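Local coordinates for glycerophosphoryl diester phosphodiesterase (Parabacteroides distasonis, PDB 3MZ2), which probably hydrolyses glycerophosphodiesters and is built on a TIM barrel, at residues R69-F79 and V94-L102; I126-L137 and M154-T163. One frame throughout, in Å; residues are numbered along the deposited sequence. Where two conformers were deposited one is given.

Interaction 1: R69-F79 and V94-L102; sequences RLTKDSVIVLF and VSDYTWEEL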
loop_
_atom_site.group_PDB
_atom_site.type_symbol
_atom_site.label_atom_id
_atom_site.label_comp_id
_atom_site.label_asym_id
_atom_site.label_seq_id
_atom_site.Cartn_x
_atom_site.Cartn_y
_atom_site.Cartn_z
ATOM N N ARG A 69 3.800 11.465 1.290
ATOM C CA ARG A 69 4.798 10.541 1.780
ATOM C C ARG A 69 5.897 11.304 2.532
ATOM O O ARG A 69 5.987 12.526 2.498
ATOM C CB ARG A 69 5.419 9.687 0.656
ATOM C CG ARG A 69 6.213 10.450 -0.341
ATOM C CD ARG A 69 7.104 9.558 -1.227
ATOM N NE ARG A 69 6.395 8.469 -1.943
ATOM C CZ ARG A 69 6.494 7.184 -1.636
ATOM N NH1 ARG A 69 7.192 6.786 -0.583
ATOM N NH2 ARG A 69 5.824 6.301 -2.361
ATOM N N LEU A 70 6.727 10.545 3.199
ATOM C CA LEU A 70 7.643 11.081 4.198
ATOM C C LEU A 70 9.089 11.260 3.730
ATOM O O LEU A 70 9.661 10.415 3.047
ATOM C CB LEU A 70 7.640 10.151 5.419
ATOM C CG LEU A 70 6.386 10.041 6.248
ATOM C CD1 LEU A 70 6.518 8.924 7.321
ATOM C CD2 LEU A 70 6.059 11.410 6.866
ATOM N N THR A 71 9.697 12.350 4.164
ATOM C CA THR A 71 11.117 12.604 3.945
ATOM C C THR A 71 11.927 11.974 5.056
ATOM O O THR A 71 11.357 11.412 6.013
ATOM C CB THR A 71 11.403 14.105 3.972
ATOM O OG1 THR A 71 11.109 14.615 5.278
ATOM C CG2 THR A 71 10.558 14.858 2.929
ATOM N N LYS A 72 13.243 12.122 4.972
ATOM C CA LYS A 72 14.138 11.601 6.025
ATOM C C LYS A 72 13.833 12.251 7.365
ATOM O O LYS A 72 13.971 11.615 8.412
ATOM C CB LYS A 72 15.608 11.846 5.677
ATOM C CG LYS A 72 16.566 11.297 6.742
ATOM C CD LYS A 72 18.020 11.608 6.466
ATOM C CE LYS A 72 18.945 10.830 7.431
ATOM N NZ LYS A 72 20.327 11.415 7.547
ATOM N N ASP A 73 13.450 13.535 7.329
ATOM C CA ASP A 73 13.103 14.268 8.562
ATOM C C ASP A 73 11.581 14.318 8.866
ATOM O O ASP A 73 11.123 15.212 9.588
ATOM C CB ASP A 73 13.781 15.663 8.629
ATOM C CG ASP A 73 13.537 16.536 7.409
ATOM O OD1 ASP A 73 13.113 16.022 6.344
ATOM O OD2 ASP A 73 13.829 17.759 7.536
ATOM N N SER A 74 10.824 13.366 8.289
ATOM C CA SER A 74 9.431 13.110 8.646
ATOM C C SER A 74 8.480 14.276 8.242
ATOM O O SER A 74 7.399 14.450 8.830
ATOM C CB SER A 74 9.328 12.744 10.139
ATOM O OG SER A 74 9.896 11.450 10.370
ATOM N N VAL A 75 8.910 15.048 7.242
ATOM C CA VAL A 75 8.091 16.041 6.595
ATOM C C VAL A 75 7.243 15.291 5.566
ATOM O O VAL A 75 7.749 14.418 4.868
ATOM C CB VAL A 75 8.949 17.117 5.948
ATOM C CG1 VAL A 75 8.086 18.146 5.177
ATOM C CG2 VAL A 75 9.794 17.806 7.040
ATOM N N ILE A 76 5.957 15.618 5.506
ATOM C CA ILE A 76 5.090 15.063 4.475
ATOM C C ILE A 76 5.160 15.907 3.187
ATOM O O ILE A 76 4.813 17.109 3.177
ATOM C CB ILE A 76 3.612 14.949 4.931
ATOM C CG1 ILE A 76 3.491 14.181 6.237
ATOM C CG2 ILE A 76 2.747 14.292 3.824
ATOM C CD1 ILE A 76 2.155 14.389 6.872
ATOM N N VAL A 77 5.609 15.248 2.106
ATOM C CA VAL A 77 5.665 15.847 0.774
ATOM C C VAL A 77 4.737 15.091 -0.184
ATOM O O VAL A 77 4.241 14.040 0.154
ATOM C CB VAL A 77 7.121 15.867 0.233
ATOM C CG1 VAL A 77 8.029 16.704 1.104
ATOM C CG2 VAL A 77 7.703 14.444 0.104
ATOM N N LEU A 78 4.471 15.662 -1.368
ATOM C CA LEU A 78 3.632 15.013 -2.369
ATOM C C LEU A 78 4.562 14.437 -3.421
ATOM O O LEU A 78 5.257 15.203 -4.078
ATOM C CB LEU A 78 2.717 16.028 -3.041
ATOM C CG LEU A 78 1.844 16.826 -2.080
ATOM C CD1 LEU A 78 0.854 17.709 -2.817
ATOM C CD2 LEU A 78 1.135 15.956 -1.088
ATOM N N PHE A 79 4.539 13.122 -3.584
ATOM C CA PHE A 79 5.390 12.436 -4.526
ATOM C C PHE A 79 4.920 10.974 -4.598
ATOM O O PHE A 79 4.877 10.292 -3.566
ATOM C CB PHE A 79 6.869 12.485 -4.066
ATOM C CG PHE A 79 7.830 12.180 -5.163
ATOM C CD1 PHE A 79 8.246 13.188 -6.027
ATOM C CD2 PHE A 79 8.286 10.888 -5.368
ATOM C CE1 PHE A 79 9.094 12.915 -7.058
ATOM C CE2 PHE A 79 9.130 10.621 -6.417
ATOM C CZ PHE A 79 9.542 11.638 -7.244
ATOM N N VAL A 94 12.643 9.065 -1.764
ATOM C CA VAL A 94 12.289 10.313 -1.067
ATOM C C VAL A 94 12.744 10.241 0.409
ATOM O O VAL A 94 13.273 11.220 0.951
ATOM C CB VAL A 94 10.764 10.618 -1.147
ATOM C CG1 VAL A 94 10.329 11.649 -0.133
ATOM C CG2 VAL A 94 10.353 11.078 -2.546
ATOM N N SER A 95 12.556 9.102 1.068
ATOM C CA SER A 95 12.865 9.040 2.497
ATOM C C SER A 95 14.373 9.023 2.792
ATOM O O SER A 95 14.740 9.078 3.951
ATOM C CB SER A 95 12.188 7.853 3.171
ATOM O OG SER A 95 12.706 6.634 2.639
ATOM N N ASP A 96 15.236 8.969 1.773
ATOM C CA ASP A 96 16.701 9.155 2.003
ATOM C C ASP A 96 17.125 10.621 2.178
ATOM O O ASP A 96 18.284 10.868 2.516
ATOM C CB ASP A 96 17.595 8.642 0.851
ATOM C CG ASP A 96 17.425 7.158 0.538
ATOM O OD1 ASP A 96 17.372 6.325 1.480
ATOM O OD2 ASP A 96 17.458 6.853 -0.686
ATOM N N TYR A 97 16.235 11.572 1.901
ATOM C CA TYR A 97 16.598 12.985 1.854
ATOM C C TYR A 97 15.745 13.792 2.818
ATOM O O TYR A 97 14.573 13.521 2.993
ATOM C CB TYR A 97 16.363 13.533 0.438
ATOM C CG TYR A 97 17.217 12.870 -0.608
ATOM C CD1 TYR A 97 18.510 13.289 -0.835
ATOM C CD2 TYR A 97 16.696 11.863 -1.424
ATOM C CE1 TYR A 97 19.302 12.690 -1.807
ATOM C CE2 TYR A 97 17.488 11.252 -2.394
ATOM C CZ TYR A 97 18.783 11.684 -2.584
ATOM O OH TYR A 97 19.593 11.117 -3.550
ATOM N N THR A 98 16.348 14.784 3.459
ATOM C CA THR A 98 15.572 15.758 4.190
ATOM C C THR A 98 14.783 16.581 3.213
ATOM O O THR A 98 15.136 16.621 2.010
ATOM C CB THR A 98 16.453 16.721 5.001
ATOM O OG1 THR A 98 17.287 17.462 4.109
ATOM C CG2 THR A 98 17.329 15.957 5.987
ATOM N N TRP A 99 13.774 17.284 3.733
ATOM C CA TRP A 99 12.980 18.225 2.951
ATOM C C TRP A 99 13.910 19.238 2.273
ATOM O O TRP A 99 13.785 19.486 1.087
ATOM C CB TRP A 99 11.898 18.944 3.800
ATOM C CG TRP A 99 11.304 20.138 3.035
ATOM C CD1 TRP A 99 10.294 20.105 2.102
ATOM C CD2 TRP A 99 11.727 21.503 3.106
ATOM N NE1 TRP A 99 10.050 21.377 1.617
ATOM C CE2 TRP A 99 10.927 22.244 2.206
ATOM C CE3 TRP A 99 12.731 22.170 3.814
ATOM C CZ2 TRP A 99 11.085 23.631 2.025
ATOM C CZ3 TRP A 99 12.879 23.549 3.638
ATOM C CH2 TRP A 99 12.057 24.257 2.750
ATOM N N GLU A 100 14.842 19.812 3.026
ATOM C CA GLU A 100 15.751 20.796 2.464
ATOM C C GLU A 100 16.581 20.226 1.313
ATOM O O GLU A 100 16.736 20.885 0.279
ATOM C CB GLU A 100 16.632 21.373 3.544
ATOM C CG GLU A 100 17.433 22.554 3.072
ATOM C CD GLU A 100 18.273 23.152 4.159
ATOM O OE1 GLU A 100 18.169 22.698 5.321
ATOM O OE2 GLU A 100 19.045 24.086 3.848
ATOM N N GLU A 101 17.093 19.000 1.473
ATOM C CA GLU A 101 17.832 18.336 0.389
ATOM C C GLU A 101 16.965 18.086 -0.837
ATOM O O GLU A 101 17.391 18.332 -1.978
ATOM C CB GLU A 101 18.433 17.017 0.887
ATOM C CG GLU A 101 19.551 17.211 1.919
ATOM C CD GLU A 101 19.912 15.948 2.667
ATOM O OE1 GLU A 101 19.099 15.007 2.750
ATOM O OE2 GLU A 101 21.013 15.916 3.228
ATOM N N LEU A 102 15.729 17.655 -0.593
ATOM C CA LEU A 102 14.751 17.403 -1.671
ATOM C C LEU A 102 14.488 18.644 -2.520
ATOM O O LEU A 102 14.197 18.557 -3.700
ATOM C CB LEU A 102 13.444 16.874 -1.094
ATOM C CG LEU A 102 13.391 15.391 -0.733
ATOM C CD1 LEU A 102 12.010 15.073 -0.157
ATOM C CD2 LEU A 102 13.720 14.463 -1.936
HETATM O O HOH W 1 14.889 19.793 5.903
#

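Interaction 2: I126-L137 and M154-T163; sequences IRWARGKTILIL and MQAEPYVMIT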
loop_
_atom_site.group_PDB
_atom_site.type_symbol
_atom_site.label_atom_id
_atom_site.label_comp_id
_atom_site.label_asym_id
_atom_site.label_seq_id
_atom_site.Cartn_x
_atom_site.Cartn_y
_atom_site.Cartn_z
ATOM N N ILE A 126 -2.361 22.062 1.205
ATOM C CA ILE A 126 -3.557 22.253 2.012
ATOM C C ILE A 126 -3.845 23.758 2.159
ATOM O O ILE A 126 -4.986 24.194 1.970
ATOM C CB ILE A 126 -3.405 21.569 3.406
ATOM C CG1 ILE A 126 -3.451 20.051 3.295
ATOM C CG2 ILE A 126 -4.507 21.999 4.426
ATOM C CD1 ILE A 126 -3.084 19.392 4.576
ATOM N N ARG A 127 -2.825 24.547 2.497
ATOM C CA ARG A 127 -2.985 25.999 2.657
ATOM C C ARG A 127 -3.501 26.656 1.379
ATOM O O ARG A 127 -4.381 27.520 1.409
ATOM C CB ARG A 127 -1.661 26.648 3.071
ATOM C CG ARG A 127 -1.219 26.309 4.499
ATOM C CD ARG A 127 -0.196 27.343 5.039
ATOM N NE ARG A 127 -0.695 28.700 4.879
ATOM C CZ ARG A 127 0.079 29.765 4.713
ATOM N NH1 ARG A 127 1.398 29.626 4.717
ATOM N NH2 ARG A 127 -0.470 30.968 4.561
ATOM N N TRP A 128 -2.979 26.214 0.249
ATOM C CA TRP A 128 -3.415 26.697 -1.066
ATOM C C TRP A 128 -4.813 26.251 -1.446
ATOM O O TRP A 128 -5.573 26.986 -2.036
ATOM C CB TRP A 128 -2.435 26.192 -2.116
ATOM C CG TRP A 128 -2.874 26.500 -3.522
ATOM C CD1 TRP A 128 -2.704 27.691 -4.197
ATOM C CD2 TRP A 128 -3.599 25.646 -4.392
ATOM N NE1 TRP A 128 -3.271 27.604 -5.451
ATOM C CE2 TRP A 128 -3.838 26.363 -5.587
ATOM C CE3 TRP A 128 -4.079 24.330 -4.291
ATOM C CZ2 TRP A 128 -4.514 25.782 -6.693
ATOM C CZ3 TRP A 128 -4.786 23.776 -5.381
ATOM C CH2 TRP A 128 -4.995 24.513 -6.547
ATOM N N ALA A 129 -5.170 25.038 -1.078
ATOM C CA ALA A 129 -6.439 24.469 -1.521
ATOM C C ALA A 129 -7.653 25.147 -0.861
ATOM O O ALA A 129 -8.740 25.152 -1.437
ATOM C CB ALA A 129 -6.454 22.964 -1.267
ATOM N N ARG A 130 -7.487 25.656 0.358
ATOM C CA ARG A 130 -8.606 26.203 1.124
ATOM C C ARG A 130 -9.299 27.306 0.320
ATOM O O ARG A 130 -8.660 28.315 -0.012
ATOM C CB ARG A 130 -8.103 26.771 2.450
ATOM C CG ARG A 130 -9.193 27.134 3.471
ATOM C CD ARG A 130 -8.546 27.756 4.714
ATOM N NE ARG A 130 -9.463 28.417 5.640
ATOM C CZ ARG A 130 -9.050 29.131 6.688
ATOM N NH1 ARG A 130 -7.747 29.264 6.925
ATOM N NH2 ARG A 130 -9.934 29.702 7.498
ATOM N N GLY A 131 -10.587 27.121 0.011
ATOM C CA GLY A 131 -11.345 28.117 -0.766
ATOM C C GLY A 131 -11.228 28.008 -2.272
ATOM O O GLY A 131 -11.824 28.825 -3.008
ATOM N N LYS A 132 -10.422 27.050 -2.744
ATOM C CA LYS A 132 -10.267 26.802 -4.165
ATOM C C LYS A 132 -10.737 25.422 -4.622
ATOM O O LYS A 132 -11.333 25.297 -5.690
ATOM C CB LYS A 132 -8.827 26.974 -4.598
ATOM C CG LYS A 132 -8.240 28.320 -4.284
ATOM C CD LYS A 132 -6.823 28.395 -4.798
ATOM C CE LYS A 132 -6.151 29.667 -4.322
ATOM N NZ LYS A 132 -5.777 29.760 -2.841
ATOM N N THR A 133 -10.436 24.374 -3.854
ATOM C CA THR A 133 -10.661 23.010 -4.295
ATOM C C THR A 133 -10.716 22.072 -3.061
ATOM O O THR A 133 -10.786 22.525 -1.927
ATOM C CB THR A 133 -9.533 22.581 -5.292
ATOM O OG1 THR A 133 -9.804 21.266 -5.822
ATOM C CG2 THR A 133 -8.170 22.566 -4.639
ATOM N N ILE A 134 -10.710 20.778 -3.305
ATOM C CA ILE A 134 -10.681 19.759 -2.282
ATOM C C ILE A 134 -9.546 18.845 -2.662
ATOM O O ILE A 134 -9.421 18.471 -3.827
ATOM C CB ILE A 134 -11.977 18.918 -2.297
ATOM C CG1 ILE A 134 -13.209 19.776 -2.187
ATOM C CG2 ILE A 134 -11.965 17.803 -1.192
ATOM C CD1 ILE A 134 -14.435 19.129 -2.674
ATOM N N LEU A 135 -8.699 18.483 -1.713
ATOM C CA LEU A 135 -7.662 17.518 -1.931
ATOM C C LEU A 135 -8.122 16.158 -1.419
ATOM O O LEU A 135 -8.896 16.057 -0.433
ATOM C CB LEU A 135 -6.405 17.961 -1.143
ATOM C CG LEU A 135 -5.846 19.362 -1.428
ATOM C CD1 LEU A 135 -4.651 19.647 -0.513
ATOM C CD2 LEU A 135 -5.521 19.515 -2.890
ATOM N N ILE A 136 -7.639 15.103 -2.046
ATOM C CA ILE A 136 -8.010 13.747 -1.701
ATOM C C ILE A 136 -6.722 12.955 -1.483
ATOM O O ILE A 136 -5.909 12.805 -2.407
ATOM C CB ILE A 136 -8.883 13.090 -2.786
ATOM C CG1 ILE A 136 -10.087 13.992 -3.085
ATOM C CG2 ILE A 136 -9.313 11.654 -2.274
ATOM C CD1 ILE A 136 -11.016 13.505 -4.285
ATOM N N LEU A 137 -6.490 12.536 -0.247
ATOM C CA LEU A 137 -5.220 11.939 0.149
ATOM C C LEU A 137 -5.203 10.428 -0.082
ATOM O O LEU A 137 -5.940 9.652 0.566
ATOM C CB LEU A 137 -4.886 12.199 1.622
ATOM C CG LEU A 137 -4.915 13.676 2.071
ATOM C CD1 LEU A 137 -4.394 13.804 3.532
ATOM C CD2 LEU A 137 -4.160 14.615 1.131
HETATM N N MSE A 154 -5.801 21.038 11.837
HETATM C CA MSE A 154 -5.809 22.140 10.861
HETATM C C MSE A 154 -7.232 22.602 10.545
HETATM O O MSE A 154 -7.416 23.577 9.789
HETATM C CB MSE A 154 -5.151 21.712 9.533
HETATM C CG MSE A 154 -3.665 21.414 9.634
HETATM SE SE MSE A 154 -2.829 21.148 7.916
HETATM C CE MSE A 154 -2.967 22.978 7.222
ATOM N N GLN A 155 -8.227 21.897 11.094
ATOM C CA GLN A 155 -9.654 22.163 10.802
ATOM C C GLN A 155 -9.863 22.133 9.298
ATOM O O GLN A 155 -10.650 22.900 8.778
ATOM C CB GLN A 155 -10.151 23.454 11.481
ATOM C CG GLN A 155 -9.818 23.472 12.987
ATOM C CD GLN A 155 -10.227 24.764 13.720
ATOM O OE1 GLN A 155 -9.748 25.035 14.810
ATOM N NE2 GLN A 155 -11.125 25.503 13.156
ATOM N N ALA A 156 -9.244 21.157 8.632
ATOM C CA ALA A 156 -9.226 21.047 7.159
ATOM C C ALA A 156 -10.245 20.040 6.637
ATOM O O ALA A 156 -10.246 19.695 5.471
ATOM C CB ALA A 156 -7.777 20.662 6.649
ATOM N N GLU A 157 -11.121 19.552 7.508
ATOM C CA GLU A 157 -12.156 18.589 7.057
ATOM C C GLU A 157 -12.987 18.998 5.867
ATOM O O GLU A 157 -13.377 18.112 5.076
ATOM C CB GLU A 157 -13.098 18.204 8.173
ATOM C CG GLU A 157 -12.411 17.671 9.471
ATOM C CD GLU A 157 -12.213 18.729 10.553
ATOM O OE1 GLU A 157 -11.984 19.924 10.230
ATOM O OE2 GLU A 157 -12.275 18.365 11.758
ATOM N N PRO A 158 -13.303 20.306 5.729
ATOM C CA PRO A 158 -14.100 20.672 4.543
ATOM C C PRO A 158 -13.388 20.632 3.197
ATOM O O PRO A 158 -14.029 20.847 2.157
ATOM C CB PRO A 158 -14.516 22.129 4.844
ATOM C CG PRO A 158 -14.428 22.250 6.345
ATOM C CD PRO A 158 -13.289 21.375 6.750
ATOM N N TYR A 159 -12.072 20.429 3.183
ATOM C CA TYR A 159 -11.317 20.494 1.940
ATOM C C TYR A 159 -10.199 19.464 1.809
ATOM O O TYR A 159 -9.433 19.518 0.850
ATOM C CB TYR A 159 -10.788 21.907 1.627
ATOM C CG TYR A 159 -9.952 22.549 2.697
ATOM C CD1 TYR A 159 -10.554 23.194 3.800
ATOM C CD2 TYR A 159 -8.549 22.679 2.548
ATOM C CE1 TYR A 159 -9.782 23.790 4.777
ATOM C CE2 TYR A 159 -7.789 23.301 3.511
ATOM C CZ TYR A 159 -8.388 23.828 4.630
ATOM O OH TYR A 159 -7.610 24.454 5.569
ATOM N N VAL A 160 -10.091 18.544 2.750
ATOM C CA VAL A 160 -9.085 17.465 2.642
ATOM C C VAL A 160 -9.798 16.159 2.971
ATOM O O VAL A 160 -10.185 15.929 4.125
ATOM C CB VAL A 160 -7.883 17.701 3.576
ATOM C CG1 VAL A 160 -6.784 16.592 3.367
ATOM C CG2 VAL A 160 -7.292 19.101 3.423
HETATM N N MSE A 161 -10.012 15.324 1.955
HETATM C CA MSE A 161 -10.714 14.039 2.085
HETATM C C MSE A 161 -9.695 12.926 2.209
HETATM O O MSE A 161 -8.529 13.109 1.801
HETATM C CB MSE A 161 -11.607 13.745 0.862
HETATM C CG MSE A 161 -12.746 14.690 0.768
HETATM SE SE MSE A 161 -13.615 14.667 -0.983
HETATM C CE MSE A 161 -14.206 12.798 -1.086
ATOM N N ILE A 162 -10.143 11.782 2.699
ATOM C CA ILE A 162 -9.241 10.627 2.922
ATOM C C ILE A 162 -9.701 9.453 2.060
ATOM O O ILE A 162 -10.859 9.100 2.084
ATOM C CB ILE A 162 -9.246 10.210 4.406
ATOM C CG1 ILE A 162 -8.862 11.410 5.295
ATOM C CG2 ILE A 162 -8.262 9.020 4.640
ATOM C CD1 ILE A 162 -9.273 11.246 6.796
ATOM N N THR A 163 -8.776 8.863 1.306
ATOM C CA THR A 163 -9.069 7.678 0.523
ATOM C C THR A 163 -8.975 6.490 1.450
ATOM O O THR A 163 -7.990 6.339 2.175
ATOM C CB THR A 163 -8.080 7.489 -0.647
ATOM O OG1 THR A 163 -8.154 8.627 -1.490
ATOM C CG2 THR A 163 -8.484 6.215 -1.466
HETATM O O HOH W 2 -5.570 7.585 2.597
#

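Interaction 1: R69-F79 and V94-L102
D73 and W99 meet where the turn T71-S74 abuts the start of helix 99-102: W99 N donates to D73 OD1 over 3.0 Å on the syn side of the carboxylate. The same OD1 accepts T71 OG1 at 2.7 Å on its anti side. Two bonds thus grip OD1, one tilted to each face of the carboxylate plane. With CG of D73 lying between its backbone N and carbonyl carbon (chi1 53°), the carboxylate is folded back over the turn, within range of both donors. OD2 accepts a hydrogen bond from a water, which itself accepts from E100 N, and a second amide of the first helical turn is thereby satisfied. T71 OG1, besides donating to D73, accepts from V75 N. Next along the turn, K72 N gives a nearly straight bond to Y97 O (2.8 Å, 169° at the hydrogen). T98 OG1 accepts from E101 N, while E101 OE1 accepts from T98 N. Beside these polar groups V94 spreads its two methyls, CG1 against V77 CG2 (3.8 Å) and CG2 against F79 CD2 (3.5 Å). R69 NE is held by F79 O, and its NH2 forms a salt bridge with D82. The reciprocal T98-E101 bonds define a capping box, here joined to a type I turn of a beta-hairpin whose aspartate receives a first-turn helix amide.

Interaction 2: I126-L137 and M154-T163
The Y159 ring is sandwiched between R130 and A156: R130 CB sits over one face, 3.9 Å from the centroid in a CH-pi contact, and A156 O lies over the opposite face, offset toward the rim. At the ring edge, near its plane, CE2 meets I126 O at 3.3 Å. R130 runs on extended from CG to NE, and its guanidinium plane is only 8° from that of the ring, although the two side chains cross obliquely. Because CG of Y159 lies between its backbone N and carbonyl carbon (chi1 55°), the ring is brought against the C-terminal end of helix 122-129. With an alanine in place of Y159, R130 CB and I126 CG2 would probably face a gap and the R130 chain be freer to turn. From Y159 onward the backbones pair in parallel: Y159 O accepts L135 N, L135 O accepts M161 N (2.7 Å, 173° at the hydrogen), M161 O accepts L137 N, and L137 O accepts T163 N (3.0 Å). On the side of the sheet bearing L135, V160 and L137, L137 CD1 packs on V160 CG1 at 3.7 Å, while I126 CG1 meets V160 CG2. The other side carries I136 and the selenomethionine M161, whose SE rests 3.5 Å from I134 CG2. Strands 135-137 and 160-164, linked through helix 144-153, form a classic beta-alpha-beta unit of the TIM barrel.

Overall arrangement
Interaction 1 is complete before interaction 2 begins in the sequence, and both lie in the glycerophosphodiester phosphodiesterase domain. Their centres are 21 Å apart and the nearest atoms about 6 Å, so they do not touch. A common sheet relates them: strand 63-70, which ends in interaction 1, pairs in parallel with strand 135-137 of interaction 2, through backbone hydrogen bonds of I134 and I136 with F64 and of I136 with I66. Helix 122-129 also spans the gap, since L78 packs on L122 and A125 while I126 belongs to interaction 2. The centre of interaction 2, in the barrel wall, is about 10 Å from the centre of the chain; that of interaction 1, about 22 Å from it, packs helix 99-102 and the residues before it against a hairpin extending wall strand 63-70.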